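4-alpha-glucanotransferase (Corynebacterium glutamicum, PDB 5B68) is an amylomaltase, also called disproportionating enzyme, a glucanotransferase-family protein with a TIM-barrel-type domain and an N-terminal beta-sandwich domain. Local coordinates at residues A[268-273]-A[293-298]. Sequence-based numbering, arbitrary orientation.
Sequences AEMAAE and KLQVLR
M270 reaches from helix 261-277 to helix 286-301 and ends against two consecutive residues, V296 and Q295. Its side chain carries this contact from the first helix, while V296 and Q295 share the receiving side. The methyl does the closest touching: M270 CE lies 3.5 Å from V296 CG2, a plain apolar contact. CG of M270 stands anti to its own carbonyl carbon (chi1 -78°), which sends the chain out across the gap, and a bend about the CG-SD bond (chi3 -69°) turns the methyl aside to meet the valine. The two side chains slide past each other in opposite directions. On the valine, one branch alone, CG2, makes the contact.

Q295 comes to the same sulfur-methyl end from its own helix, with CG anti to the backbone N (chi1 177°) and the rest of the chain extended, and its side chain crosses that of M270 at a slant. The amide nitrogen makes a looser approach: NE2, 4.0 Å from both M270 SD and M270 CE, flanks the SD-CE bond instead of meeting its tip. No hydrogen bond joins the two segments, and the backbones stay well apart, with M270 CA 9.3 Å from K293 CA at the closest pair.

The burial is uneven: V296 is buried and also packs on V250, whereas Q295 is exposed and M270 partly so. The K293 side chain leaves its backbone pointing away from helix 261-277, and NZ is hydrogen-bonded to the carbonyl oxygens of I246 and I248; L297 packs against helix 349-376. This is sparse side-chain packing between successive helices of the 4-alpha-glucanotransferase region, with the centre of the contact about 30 Å from the centre of the chain, in a helical elaboration inserted between two neighbouring strands, 215-218 and 382-387, of the TIM-barrel-type parallel sheet.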
# COMPACT_ATOMS: atom_id res chain seq x y z
N ALA A 268 11.42 24.30 22.48
CA ALA A 268 10.05 24.77 22.85
C ALA A 268 9.63 25.99 22.10
O ALA A 268 8.44 26.20 21.87
CB ALA A 268 9.97 25.05 24.35
N GLU A 269 10.59 26.87 21.79
CA GLU A 269 10.31 28.04 20.97
C GLU A 269 9.97 27.66 19.53
O GLU A 269 9.05 28.23 18.91
CB GLU A 269 11.51 29.02 20.97
CG GLU A 269 11.44 30.12 22.03
CD GLU A 269 11.14 29.64 23.46
OE1 GLU A 269 12.07 29.72 24.31
OE2 GLU A 269 9.98 29.22 23.73
N MET A 270 10.72 26.72 18.99
CA MET A 270 10.36 26.18 17.67
C MET A 270 8.96 25.53 17.78
O MET A 270 8.07 25.79 16.95
CB MET A 270 11.41 25.15 17.19
CG MET A 270 12.67 25.75 16.62
SD MET A 270 13.47 24.64 15.41
CE MET A 270 14.00 23.36 16.55
N ALA A 271 8.77 24.74 18.85
CA ALA A 271 7.54 23.94 19.04
C ALA A 271 6.33 24.87 19.12
O ALA A 271 5.41 24.77 18.32
CB ALA A 271 7.62 23.09 20.31
N ALA A 272 6.39 25.83 20.05
CA ALA A 272 5.39 26.89 20.15
C ALA A 272 5.00 27.53 18.80
O ALA A 272 3.80 27.75 18.56
CB ALA A 272 5.86 27.94 21.12
N GLU A 273 5.94 27.80 17.90
CA GLU A 273 5.56 28.37 16.59
C GLU A 273 4.78 27.39 15.70
O GLU A 273 3.86 27.82 14.90
CB GLU A 273 6.76 28.93 15.78
CG GLU A 273 6.38 29.20 14.29
CD GLU A 273 7.45 29.89 13.45
OE1 GLU A 273 7.51 29.57 12.22
OE2 GLU A 273 8.21 30.73 13.99
N LYS A 293 12.46 19.34 12.98
CA LYS A 293 12.61 18.09 13.68
C LYS A 293 14.01 17.46 13.47
O LYS A 293 14.59 16.94 14.38
CB LYS A 293 11.51 17.11 13.27
CG LYS A 293 10.12 17.50 13.84
CD LYS A 293 9.09 16.39 13.64
CE LYS A 293 7.68 16.83 14.16
NZ LYS A 293 6.77 15.66 14.23
N LEU A 294 14.47 17.48 12.23
CA LEU A 294 15.76 16.81 11.89
C LEU A 294 16.89 17.47 12.69
O LEU A 294 17.77 16.81 13.25
CB LEU A 294 16.02 16.85 10.41
CG LEU A 294 15.16 15.87 9.60
CD1 LEU A 294 15.01 16.23 8.13
CD2 LEU A 294 15.70 14.47 9.83
N GLN A 295 16.82 18.79 12.81
CA GLN A 295 17.79 19.51 13.60
C GLN A 295 17.78 19.10 15.06
O GLN A 295 18.83 18.91 15.67
CB GLN A 295 17.56 21.01 13.47
CG GLN A 295 18.51 21.80 14.33
CD GLN A 295 18.37 23.28 14.06
OE1 GLN A 295 19.36 23.96 13.78
NE2 GLN A 295 17.12 23.77 14.07
N VAL A 296 16.60 18.95 15.66
CA VAL A 296 16.54 18.48 17.00
C VAL A 296 17.01 17.03 17.12
O VAL A 296 17.69 16.68 18.11
CB VAL A 296 15.06 18.56 17.54
CG1 VAL A 296 14.95 17.93 18.90
CG2 VAL A 296 14.61 20.02 17.50
N LEU A 297 16.62 16.19 16.12
CA LEU A 297 16.96 14.75 16.20
C LEU A 297 18.50 14.61 16.17
O LEU A 297 19.04 13.82 16.93
CB LEU A 297 16.33 13.99 15.07
CG LEU A 297 14.84 13.80 15.36
CD1 LEU A 297 14.09 13.61 14.04
CD2 LEU A 297 14.67 12.60 16.31
N ARG A 298 19.15 15.48 15.40
CA ARG A 298 20.62 15.51 15.32
C ARG A 298 21.21 15.81 16.68
O ARG A 298 22.17 15.15 17.09
CB ARG A 298 21.12 16.45 14.21
CG ARG A 298 20.97 15.87 12.83
CD ARG A 298 21.67 16.71 11.79
NE ARG A 298 20.98 17.98 11.59
CZ ARG A 298 20.07 18.24 10.64
NH1 ARG A 298 19.66 17.31 9.78
NH2 ARG A 298 19.57 19.46 10.57